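Local coordinates for protein tungsten formylmethanofuran dehydrogenase subunit E (Syntrophus aciditrophicus, PDB 3D00) that binds a zinc ion in a C-terminal treble-clef finger and may serve formylmethanofuran dehydrogenase chemistry, though its exact role is unknown, at residues 10-15 against 133-138; 30-35 against 141-146; 35-40 against 62-67; 105-108 against 112-115. One frame throughout, in Å; residues are numbered along the deposited sequence.

Interaction 1: 10-15 against 133-138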
loop_
_atom_site.group_PDB
_atom_site.type_symbol
_atom_site.label_atom_id
_atom_site.label_comp_id
_atom_site.label_asym_id
_atom_site.label_seq_id
_atom_site.Cartn_x
_atom_site.Cartn_y
_atom_site.Cartn_z
ATOM N N TYR A 10 14.426 -8.544 13.619
ATOM C CA TYR A 10 13.469 -8.797 14.702
ATOM C C TYR A 10 13.424 -10.281 15.142
ATOM O O TYR A 10 13.672 -11.196 14.363
ATOM C CB TYR A 10 12.050 -8.353 14.308
ATOM C CG TYR A 10 11.859 -6.905 13.903
ATOM C CD1 TYR A 10 11.966 -5.871 14.821
ATOM C CD2 TYR A 10 11.489 -6.579 12.608
ATOM C CE1 TYR A 10 11.752 -4.553 14.446
ATOM C CE2 TYR A 10 11.285 -5.276 12.221
ATOM C CZ TYR A 10 11.411 -4.259 13.138
ATOM O OH TYR A 10 11.182 -2.965 12.713
ATOM N N SER A 11 13.114 -10.493 16.415
ATOM C CA SER A 11 12.724 -11.793 16.917
ATOM C C SER A 11 11.319 -12.027 16.430
ATOM O O SER A 11 10.638 -11.086 16.036
ATOM C CB SER A 11 12.776 -11.813 18.458
ATOM O OG SER A 11 11.862 -10.878 19.022
ATOM N N TYR A 12 10.861 -13.267 16.444
ATOM C CA TYR A 12 9.518 -13.567 15.959
ATOM C C TYR A 12 8.482 -12.804 16.791
ATOM O O TYR A 12 7.469 -12.353 16.269
ATOM C CB TYR A 12 9.244 -15.064 15.999
ATOM C CG TYR A 12 7.995 -15.476 15.278
ATOM C CD1 TYR A 12 7.956 -15.518 13.910
ATOM C CD2 TYR A 12 6.841 -15.806 15.985
ATOM C CE1 TYR A 12 6.805 -15.877 13.255
ATOM C CE2 TYR A 12 5.680 -16.171 15.340
ATOM C CZ TYR A 12 5.669 -16.212 13.988
ATOM O OH TYR A 12 4.519 -16.570 13.343
ATOM N N GLU A 13 8.760 -12.650 18.082
ATOM C CA GLU A 13 7.843 -11.978 18.989
ATOM C C GLU A 13 7.854 -10.483 18.769
ATOM O O GLU A 13 6.807 -9.865 18.826
ATOM C CB GLU A 13 8.176 -12.304 20.446
ATOM C CG GLU A 13 7.930 -13.781 20.825
ATOM C CD GLU A 13 9.121 -14.703 20.607
ATOM O OE1 GLU A 13 10.084 -14.357 19.895
ATOM O OE2 GLU A 13 9.086 -15.815 21.161
ATOM N N GLU A 14 9.023 -9.908 18.494
ATOM C CA GLU A 14 9.115 -8.491 18.090
ATOM C C GLU A 14 8.361 -8.246 16.781
ATOM O O GLU A 14 7.691 -7.209 16.603
ATOM C CB GLU A 14 10.580 -8.059 17.916
ATOM C CG GLU A 14 11.296 -7.665 19.222
ATOM C CD GLU A 14 12.802 -7.905 19.185
ATOM O OE1 GLU A 14 13.449 -7.686 18.139
ATOM O OE2 GLU A 14 13.346 -8.328 20.226
ATOM N N TYR A 15 8.480 -9.199 15.858
ATOM C CA TYR A 15 7.838 -9.061 14.551
ATOM C C TYR A 15 6.314 -9.168 14.700
ATOM O O TYR A 15 5.592 -8.355 14.112
ATOM C CB TYR A 15 8.405 -10.054 13.522
ATOM C CG TYR A 15 7.657 -9.995 12.199
ATOM C CD1 TYR A 15 7.732 -8.855 11.364
ATOM C CD2 TYR A 15 6.813 -11.034 11.805
ATOM C CE1 TYR A 15 7.019 -8.802 10.160
ATOM C CE2 TYR A 15 6.096 -10.979 10.627
ATOM C CZ TYR A 15 6.195 -9.861 9.802
ATOM O OH TYR A 15 5.473 -9.814 8.617
ATOM N N LYS A 133 0.858 -21.593 15.996
ATOM C CA LYS A 133 2.034 -22.372 16.423
ATOM C C LYS A 133 2.720 -23.033 15.199
ATOM O O LYS A 133 3.934 -23.038 15.082
ATOM C CB LYS A 133 1.654 -23.387 17.523
ATOM N N GLU A 134 1.934 -23.544 14.270
ATOM C CA GLU A 134 2.471 -24.169 13.093
ATOM C C GLU A 134 3.253 -23.218 12.197
ATOM O O GLU A 134 4.330 -23.576 11.705
ATOM C CB GLU A 134 1.356 -24.773 12.254
ATOM C CG GLU A 134 0.857 -26.093 12.761
ATOM C CD GLU A 134 0.071 -26.846 11.730
ATOM O OE1 GLU A 134 0.098 -26.480 10.528
ATOM O OE2 GLU A 134 -0.572 -27.821 12.133
ATOM N N ILE A 135 2.703 -22.035 11.945
ATOM C CA ILE A 135 3.408 -21.041 11.140
ATOM C C ILE A 135 4.800 -20.819 11.713
ATOM O O ILE A 135 5.781 -20.817 10.999
ATOM C CB ILE A 135 2.647 -19.699 11.085
ATOM C CG1 ILE A 135 1.348 -19.840 10.286
ATOM C CG2 ILE A 135 3.502 -18.590 10.457
ATOM C CD1 ILE A 135 0.414 -18.651 10.503
ATOM N N ARG A 136 4.887 -20.664 13.022
ATOM C CA ARG A 136 6.160 -20.393 13.636
ATOM C C ARG A 136 7.056 -21.595 13.521
ATOM O O ARG A 136 8.204 -21.417 13.194
ATOM C CB ARG A 136 6.010 -19.990 15.086
ATOM C CG ARG A 136 7.335 -19.637 15.692
ATOM C CD ARG A 136 7.201 -19.247 17.122
ATOM N NE ARG A 136 8.510 -18.966 17.689
ATOM C CZ ARG A 136 8.727 -18.058 18.635
ATOM N NH1 ARG A 136 7.720 -17.309 19.096
ATOM N NH2 ARG A 136 9.954 -17.871 19.110
ATOM N N GLU A 137 6.552 -22.807 13.778
ATOM C CA GLU A 137 7.365 -24.046 13.648
ATOM C C GLU A 137 7.854 -24.305 12.219
ATOM O O GLU A 137 9.006 -24.689 12.009
ATOM C CB GLU A 137 6.585 -25.277 14.139
ATOM N N ALA A 138 6.975 -24.115 11.244
ATOM C CA ALA A 138 7.317 -24.325 9.858
ATOM C C ALA A 138 8.416 -23.341 9.390
ATOM O O ALA A 138 9.363 -23.748 8.702
ATOM C CB ALA A 138 6.051 -24.214 8.980
#
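Y12, in the first turn of helix 12-23, and R136, near the end of helix 129-138, mark the closest approach of the two backbones, with CA atoms 8.0 Å apart, so side chains have to span the gap. R136 does most of the spanning. With CG anti to the backbone N (chi1 -177°) and the chain straight on to NE, it runs past the Y12 ring and delivers its guanidinium to E13. On the way, CG of R136 sits over one face of the Y12 ring, 4.0 Å from the centroid and 17° off the normal, a CH-pi contact displaced toward the rim, while CB of Y12 lies over one face of the guanidinium. Helix 12-23 starts here with a capping box: S11 is the N-cap, its OG accepting from E14 N at 3.0 Å, and S11 N returns a weak bond to E14 OE1. E13 therefore stands in the first turn, beside the helix entrance. Its chain bends at chi2, and both terminal nitrogens of R136 donate to one of its oxygens, a salt bridge in which NH1 of R136 is 2.9 Å and NH2 of R136 3.0 Å from E13 OE2. That oxygen is in the guanidinium plane, but both nitrogens approach it from one face of the carboxylate, the two planes standing 77° apart. NE of R136 is held separately by the carbonyl of T3. Deeper in, Y12 OH rests 3.7 Å from CG2 of I135, buried without a hydrogen-bonding partner in the model.

Interaction 2: 30-35 against 141-146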
loop_
_atom_site.group_PDB
_atom_site.type_symbol
_atom_site.label_atom_id
_atom_site.label_comp_id
_atom_site.label_asym_id
_atom_site.label_seq_id
_atom_site.Cartn_x
_atom_site.Cartn_y
_atom_site.Cartn_z
ATOM N N VAL A 30 0.571 -12.283 7.048
ATOM C CA VAL A 30 1.642 -11.318 7.323
ATOM C C VAL A 30 2.769 -11.982 8.104
ATOM O O VAL A 30 3.910 -11.651 7.933
ATOM C CB VAL A 30 1.121 -10.091 8.078
ATOM C CG1 VAL A 30 2.200 -9.032 8.156
ATOM C CG2 VAL A 30 -0.077 -9.553 7.369
ATOM N N LEU A 31 2.428 -12.936 8.956
ATOM C CA LEU A 31 3.427 -13.781 9.646
ATOM C C LEU A 31 4.230 -14.618 8.618
ATOM O O LEU A 31 5.481 -14.563 8.560
ATOM C CB LEU A 31 2.715 -14.683 10.697
ATOM C CG LEU A 31 2.075 -14.004 11.910
ATOM C CD1 LEU A 31 1.251 -14.966 12.742
ATOM C CD2 LEU A 31 3.152 -13.389 12.742
ATOM N N ILE A 32 3.511 -15.361 7.775
ATOM C CA ILE A 32 4.167 -16.142 6.747
ATOM C C ILE A 32 4.972 -15.176 5.864
ATOM O O ILE A 32 6.118 -15.437 5.570
ATOM C CB ILE A 32 3.184 -17.020 5.947
ATOM C CG1 ILE A 32 2.543 -18.070 6.870
ATOM C CG2 ILE A 32 3.920 -17.736 4.814
ATOM C CD1 ILE A 32 1.427 -18.854 6.189
ATOM N N GLY A 33 4.358 -14.057 5.497
ATOM C CA GLY A 33 4.955 -12.984 4.742
ATOM C C GLY A 33 6.291 -12.546 5.262
ATOM O O GLY A 33 7.165 -12.260 4.466
ATOM N N GLY A 34 6.434 -12.467 6.592
ATOM C CA GLY A 34 7.728 -12.196 7.231
ATOM C C GLY A 34 8.842 -13.174 6.895
ATOM O O GLY A 34 10.030 -12.793 6.730
ATOM N N PHE A 35 8.486 -14.452 6.882
ATOM C CA PHE A 35 9.441 -15.481 6.537
ATOM C C PHE A 35 9.801 -15.341 5.107
ATOM O O PHE A 35 10.913 -15.592 4.735
ATOM C CB PHE A 35 8.893 -16.862 6.838
ATOM C CG PHE A 35 8.859 -17.167 8.291
ATOM C CD1 PHE A 35 10.039 -17.299 9.005
ATOM C CD2 PHE A 35 7.655 -17.379 8.944
ATOM C CE1 PHE A 35 10.018 -17.592 10.338
ATOM C CE2 PHE A 35 7.626 -17.680 10.272
ATOM C CZ PHE A 35 8.791 -17.772 10.975
ATOM N N ASP A 141 10.374 -23.397 5.954
ATOM C CA ASP A 141 10.301 -24.755 5.353
ATOM C C ASP A 141 9.158 -24.945 4.331
ATOM O O ASP A 141 9.222 -25.818 3.457
ATOM C CB ASP A 141 10.201 -25.837 6.446
ATOM C CG ASP A 141 11.353 -25.784 7.479
ATOM O OD1 ASP A 141 12.369 -25.105 7.239
ATOM O OD2 ASP A 141 11.240 -26.434 8.541
ATOM N N ILE A 142 8.130 -24.122 4.416
ATOM C CA ILE A 142 7.027 -24.189 3.466
ATOM C C ILE A 142 7.190 -23.256 2.262
ATOM O O ILE A 142 6.290 -23.132 1.431
ATOM C CB ILE A 142 5.713 -23.905 4.179
ATOM C CG1 ILE A 142 5.771 -22.565 4.926
ATOM C CG2 ILE A 142 5.427 -25.059 5.151
ATOM C CD1 ILE A 142 4.398 -21.975 5.260
ATOM N N LEU A 143 8.365 -22.653 2.145
ATOM C CA LEU A 143 8.644 -21.678 1.087
ATOM C C LEU A 143 9.529 -22.226 -0.048
ATOM O O LEU A 143 10.328 -23.121 0.173
ATOM C CB LEU A 143 9.281 -20.445 1.738
ATOM C CG LEU A 143 8.446 -19.814 2.850
ATOM C CD1 LEU A 143 9.180 -18.602 3.392
ATOM C CD2 LEU A 143 7.084 -19.447 2.360
ATOM N N GLU A 144 9.332 -21.728 -1.264
ATOM C CA GLU A 144 10.244 -21.986 -2.378
ATOM C C GLU A 144 10.696 -20.661 -2.982
ATOM O O GLU A 144 9.993 -19.678 -2.942
ATOM C CB GLU A 144 9.607 -22.864 -3.469
ATOM C CG GLU A 144 10.608 -23.527 -4.468
ATOM C CD GLU A 144 11.889 -24.131 -3.801
ATOM O OE1 GLU A 144 12.899 -23.393 -3.567
ATOM O OE2 GLU A 144 11.901 -25.350 -3.497
ATOM N N LEU A 145 11.865 -20.680 -3.590
ATOM C CA LEU A 145 12.542 -19.488 -4.092
ATOM C C LEU A 145 12.849 -19.726 -5.558
ATOM O O LEU A 145 13.178 -20.847 -5.949
ATOM C CB LEU A 145 13.871 -19.380 -3.372
ATOM C CG LEU A 145 14.385 -18.294 -2.466
ATOM C CD1 LEU A 145 15.801 -18.785 -2.066
ATOM C CD2 LEU A 145 14.447 -16.989 -3.168
ATOM N N ARG A 146 12.797 -18.693 -6.374
ATOM C CA ARG A 146 13.211 -18.839 -7.756
ATOM C C ARG A 146 13.819 -17.541 -8.221
ATOM O O ARG A 146 13.271 -16.501 -7.934
ATOM C CB ARG A 146 11.995 -19.164 -8.614
ATOM C CG ARG A 146 12.193 -18.882 -10.061
ATOM C CD ARG A 146 11.275 -19.706 -10.911
ATOM N NE ARG A 146 9.880 -19.302 -10.726
ATOM C CZ ARG A 146 8.884 -20.104 -10.309
ATOM N NH1 ARG A 146 9.074 -21.394 -10.006
ATOM N NH2 ARG A 146 7.665 -19.586 -10.210
#
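The carbonyl of F35 is the flat group that L143 touches: methyl CD1 of L143 sits over one face of it, 3.7 Å from F35 O and equally far from the carbonyl carbon. The phenyl ring of F35 offers L143 neither face nor edge. The ring turns off toward Y12 and I135, which approach its far end from opposite sides of its plane, and CB of F35 alone stays behind, 3.9 Å from CD1 of L143. The fork of L143 thus has one prong on the helix backbone. The other prong, CD2, reaches back along helix 28-42 to CG2 of I32 at 4.4 Å. That same I32 methyl also meets CD1 of I142, 4.3 Å away, so I32 looks into the angle between two consecutive hydrophobic residues. No hydrogen bond crosses the contact, and all four residues are buried; what joins the parts is apolar packing of a helix on the start of a sheet-edge strand. Strand 143-149 is outermost within this chain, pairing antiparallel with strand 96-102, and L102 of that neighbour also meets I32 and L143. M36 and L39 extend the L143 contact along helix 28-42, whose L31 packs against helix 12-23.

Interaction 3: 35-40 against 62-67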
loop_
_atom_site.group_PDB
_atom_site.type_symbol
_atom_site.label_atom_id
_atom_site.label_comp_id
_atom_site.label_asym_id
_atom_site.label_seq_id
_atom_site.Cartn_x
_atom_site.Cartn_y
_atom_site.Cartn_z
ATOM N N PHE A 35 8.486 -14.452 6.882
ATOM C CA PHE A 35 9.441 -15.481 6.537
ATOM C C PHE A 35 9.801 -15.341 5.107
ATOM O O PHE A 35 10.913 -15.592 4.735
ATOM C CB PHE A 35 8.893 -16.862 6.838
ATOM C CG PHE A 35 8.859 -17.167 8.291
ATOM C CD1 PHE A 35 10.039 -17.299 9.005
ATOM C CD2 PHE A 35 7.655 -17.379 8.944
ATOM C CE1 PHE A 35 10.018 -17.592 10.338
ATOM C CE2 PHE A 35 7.626 -17.680 10.272
ATOM C CZ PHE A 35 8.791 -17.772 10.975
HETATM N N MSE A 36 8.843 -14.979 4.282
HETATM C CA MSE A 36 9.109 -14.832 2.865
HETATM C C MSE A 36 10.033 -13.676 2.524
HETATM O O MSE A 36 10.980 -13.823 1.756
HETATM C CB MSE A 36 7.799 -14.701 2.086
HETATM C CG MSE A 36 6.982 -15.959 2.116
HETATM SE SE MSE A 36 5.129 -15.616 1.563
HETATM C CE MSE A 36 5.322 -15.531 -0.261
ATOM N N VAL A 37 9.780 -12.535 3.115
ATOM C CA VAL A 37 10.596 -11.355 2.892
ATOM C C VAL A 37 11.992 -11.560 3.467
ATOM O O VAL A 37 12.978 -11.177 2.833
ATOM C CB VAL A 37 9.940 -10.088 3.502
ATOM C CG1 VAL A 37 10.922 -8.876 3.521
ATOM C CG2 VAL A 37 8.669 -9.773 2.765
ATOM N N ASP A 38 12.076 -12.191 4.639
ATOM C CA ASP A 38 13.360 -12.575 5.199
ATOM C C ASP A 38 14.189 -13.488 4.278
ATOM O O ASP A 38 15.365 -13.240 4.074
ATOM C CB ASP A 38 13.150 -13.245 6.568
ATOM C CG ASP A 38 14.428 -13.742 7.181
ATOM O OD1 ASP A 38 15.134 -12.962 7.861
ATOM O OD2 ASP A 38 14.702 -14.929 7.010
ATOM N N LEU A 39 13.588 -14.549 3.732
ATOM C CA LEU A 39 14.310 -15.445 2.800
ATOM C C LEU A 39 14.728 -14.684 1.512
ATOM O O LEU A 39 15.837 -14.863 0.996
ATOM C CB LEU A 39 13.426 -16.654 2.461
ATOM C CG LEU A 39 13.946 -17.721 1.472
ATOM C CD1 LEU A 39 15.210 -18.270 2.033
ATOM C CD2 LEU A 39 12.924 -18.864 1.180
ATOM N N ALA A 40 13.814 -13.852 1.005
ATOM C CA ALA A 40 14.038 -13.050 -0.197
ATOM C C ALA A 40 15.253 -12.122 0.016
ATOM O O ALA A 40 16.212 -12.161 -0.761
ATOM C CB ALA A 40 12.787 -12.252 -0.533
ATOM N N ASP A 62 1.838 -5.720 3.640
ATOM C CA ASP A 62 2.234 -5.187 4.947
ATOM C C ASP A 62 3.493 -5.793 5.497
ATOM O O ASP A 62 4.197 -5.136 6.238
ATOM C CB ASP A 62 1.095 -5.295 5.946
ATOM C CG ASP A 62 -0.033 -4.313 5.636
ATOM O OD1 ASP A 62 0.109 -3.453 4.734
ATOM O OD2 ASP A 62 -1.065 -4.380 6.323
ATOM N N ALA A 63 3.798 -7.047 5.127
ATOM C CA ALA A 63 5.079 -7.687 5.495
ATOM C C ALA A 63 6.234 -6.927 4.853
ATOM O O ALA A 63 7.213 -6.569 5.514
ATOM C CB ALA A 63 5.089 -9.147 5.024
ATOM N N VAL A 64 6.093 -6.659 3.561
ATOM C CA VAL A 64 7.053 -5.850 2.815
ATOM C C VAL A 64 7.157 -4.437 3.427
ATOM O O VAL A 64 8.223 -4.020 3.839
ATOM C CB VAL A 64 6.720 -5.817 1.276
ATOM C CG1 VAL A 64 7.677 -4.857 0.506
ATOM C CG2 VAL A 64 6.805 -7.204 0.677
ATOM N N GLN A 65 6.054 -3.721 3.568
ATOM C CA GLN A 65 6.094 -2.371 4.132
ATOM C C GLN A 65 6.697 -2.291 5.495
ATOM O O GLN A 65 7.466 -1.342 5.784
ATOM C CB GLN A 65 4.723 -1.770 4.129
ATOM C CG GLN A 65 4.249 -1.571 2.745
ATOM C CD GLN A 65 3.004 -0.773 2.679
ATOM O OE1 GLN A 65 2.989 0.301 2.092
ATOM N NE2 GLN A 65 1.927 -1.297 3.262
ATOM N N LEU A 66 6.417 -3.285 6.333
ATOM C CA LEU A 66 6.972 -3.314 7.691
ATOM C C LEU A 66 8.451 -3.644 7.775
ATOM O O LEU A 66 9.103 -3.288 8.746
ATOM C CB LEU A 66 6.259 -4.364 8.551
ATOM C CG LEU A 66 5.039 -3.990 9.399
ATOM C CD1 LEU A 66 4.246 -5.275 9.796
ATOM C CD2 LEU A 66 5.496 -3.217 10.615
ATOM N N LEU A 67 8.969 -4.393 6.813
ATOM C CA LEU A 67 10.312 -4.966 6.909
ATOM C C LEU A 67 11.377 -4.378 5.976
ATOM O O LEU A 67 12.582 -4.604 6.178
ATOM C CB LEU A 67 10.221 -6.476 6.621
ATOM C CG LEU A 67 9.523 -7.370 7.640
ATOM C CD1 LEU A 67 9.333 -8.812 7.155
ATOM C CD2 LEU A 67 10.322 -7.319 8.951
#
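V37 of helix 28-42 points toward helix 60-67 and lodges among A63, V64 and L67, each of its two methyls taking a different side. CG2 of V37 turns to the earlier pair of residues: it meets CG2 of V64 at 3.8 Å and CB of A63 at 4.3 Å. The two valines stand at about a right angle to each other, so their touch is methyl on methyl and not flank along flank. CG1 of V37, anti to the backbone N (chi1 169°), faces the opposing helix's last turn, where CB and CD1 of L67 both lie 4.0 Å from it. L67 comes in slantwise, CD1 also reaching CB of V37 at 3.9 Å, so L67 covers the CB as well as the CG1 branch of V37. All of it is hydrocarbon, and no hydrogen bond spans the pair. On its other flank helix 60-67 turns to the dimer: D62 hydrogen-bonds to T71 and G73 of the second subunit, and Q65 to Q65 of the second subunit. Helix 28-42 rests its M36 and A40 on strand 96-102, which leaves it between the sheet and helix 60-67. The axes of the two segments pass 9.6 Å apart at a crossing angle of -57°. That angle is close to the roughly -50° of interlocked i, i+4 ridges, and with V37 seated between A63, V64 and L67 it is consistent with ridges-into-grooves packing, here in the alpha+beta core of an FmdE domain.

Interaction 4: 105-108 against 112-115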
loop_
_atom_site.group_PDB
_atom_site.type_symbol
_atom_site.label_atom_id
_atom_site.label_comp_id
_atom_site.label_asym_id
_atom_site.label_seq_id
_atom_site.Cartn_x
_atom_site.Cartn_y
_atom_site.Cartn_z
ATOM N N GLU A 105 3.620 -28.662 -1.617
ATOM C CA GLU A 105 4.387 -29.932 -1.509
ATOM C C GLU A 105 5.110 -30.067 -0.158
ATOM O O GLU A 105 5.266 -31.185 0.369
ATOM C CB GLU A 105 5.399 -30.109 -2.668
ATOM C CG GLU A 105 4.965 -29.525 -4.069
ATOM C CD GLU A 105 5.649 -30.209 -5.294
ATOM O OE1 GLU A 105 6.745 -30.816 -5.142
ATOM O OE2 GLU A 105 5.087 -30.136 -6.420
ATOM N N LYS A 106 5.524 -28.935 0.419
ATOM C CA LYS A 106 6.200 -28.922 1.722
ATOM C C LYS A 106 5.254 -28.836 2.946
ATOM O O LYS A 106 5.700 -28.894 4.097
ATOM C CB LYS A 106 7.224 -27.780 1.769
ATOM C CG LYS A 106 8.444 -27.961 0.852
HETATM N N MSE A 107 3.956 -28.708 2.722
HETATM C CA MSE A 107 3.013 -28.654 3.853
HETATM C C MSE A 107 2.325 -30.000 4.081
HETATM O O MSE A 107 1.092 -30.147 3.866
HETATM C CB MSE A 107 1.926 -27.622 3.622
HETATM C CG MSE A 107 2.385 -26.263 3.249
HETATM SE SE MSE A 107 0.814 -25.367 2.778
HETATM C CE MSE A 107 1.666 -24.072 1.674
ATOM N N GLY A 108 3.146 -30.979 4.446
ATOM C CA GLY A 108 2.692 -32.265 4.877
ATOM C C GLY A 108 2.596 -32.165 6.370
ATOM O O GLY A 108 1.498 -32.290 6.917
ATOM N N GLU A 112 -2.797 -27.456 9.305
ATOM C CA GLU A 112 -3.430 -26.167 9.632
ATOM C C GLU A 112 -3.021 -25.069 8.671
ATOM O O GLU A 112 -3.867 -24.329 8.197
ATOM C CB GLU A 112 -3.153 -25.734 11.076
ATOM C CG GLU A 112 -4.023 -26.442 12.136
ATOM C CD GLU A 112 -5.523 -26.216 11.927
ATOM O OE1 GLU A 112 -5.960 -25.048 11.788
ATOM O OE2 GLU A 112 -6.267 -27.217 11.902
ATOM N N ILE A 113 -1.730 -24.967 8.374
ATOM C CA ILE A 113 -1.294 -24.060 7.328
ATOM C C ILE A 113 -1.975 -24.434 6.006
ATOM O O ILE A 113 -2.462 -23.565 5.294
ATOM C CB ILE A 113 0.214 -24.032 7.174
ATOM C CG1 ILE A 113 0.888 -23.615 8.483
ATOM C CG2 ILE A 113 0.597 -23.056 6.049
ATOM C CD1 ILE A 113 2.401 -23.540 8.366
ATOM N N ARG A 114 -2.079 -25.721 5.693
ATOM C CA ARG A 114 -2.681 -26.122 4.430
ATOM C C ARG A 114 -4.148 -25.761 4.382
ATOM O O ARG A 114 -4.634 -25.291 3.363
ATOM C CB ARG A 114 -2.497 -27.609 4.195
ATOM C CG ARG A 114 -2.905 -28.093 2.797
ATOM C CD ARG A 114 -2.418 -29.587 2.522
ATOM N NE ARG A 114 -3.058 -30.586 3.384
ATOM C CZ ARG A 114 -4.353 -30.915 3.339
ATOM N NH1 ARG A 114 -5.183 -30.312 2.470
ATOM N NH2 ARG A 114 -4.840 -31.846 4.176
ATOM N N ASN A 115 -4.860 -25.959 5.487
ATOM C CA ASN A 115 -6.294 -25.679 5.527
ATOM C C ASN A 115 -6.539 -24.193 5.354
ATOM O O ASN A 115 -7.467 -23.791 4.669
ATOM C CB ASN A 115 -6.944 -26.183 6.834
ATOM C CG ASN A 115 -7.041 -27.730 6.918
ATOM O OD1 ASN A 115 -6.947 -28.443 5.905
ATOM N ND2 ASN A 115 -7.206 -28.244 8.140
#
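Selenomethionine M107 and the pair I113 and R114 meet across the short turn that leads into helix 111-117, M107 and R114 having the nearest CA atoms at 6.3 Å. The tight part belongs to the selenium. M107 extends beyond CG and lays SE against the helix, 4.0 Å from CG2 of I113 and 3.9 Å from CA of R114, so it touches both a branch methyl and the backbone itself. The M107 and I113 side chains cross nearly at right angles, and I142 closes in on both, making a small hydrophobic cluster where the turn, this helix and the approach to strand 143-149 come together.

R114 forms the looser, partly exposed side. Its chain bends at chi3 (65°), with CD 3.8 Å from O of M107, and the edge of the guanidinium faces that oxygen without making a hydrogen bond. A crystal neighbour also touches R114, so the pose of its end may owe something to the lattice. On the other side of M107, E105 is exposed and makes a long, weak ion pair with R170 of the second subunit.

I113 is held from the far side too, where its side chain meets A138. Across the turn itself the chemistry is dispersion between selenium, standing in for sulfur, and hydrocarbon, which sets no strict direction; shape fit, more than any directed bond, probably sets the position of M107.

In the fold
Helix 28-42 ties interactions 2 and 3 together: they share F35, and their centres lie 9 Å apart. Interaction 1 is about 12 Å from interaction 2, centre to centre, and joins it where Y15 OH, 2.5 Å from V30 O, makes a probable hydrogen bond. Interaction 4 reaches interaction 1 through E134 OE1 and I113 N, at 3.2 Å, and interaction 2 through I142, whose CD1 lies 4.0 Å from CD1 of I113. Interactions 3 and 4 do not touch, their nearest atoms about 8 Å apart. None is at the zinc site of C166, C169, C181 and C184; interactions 1 and 3 join helices, and interaction 2 sets one on the edge strand.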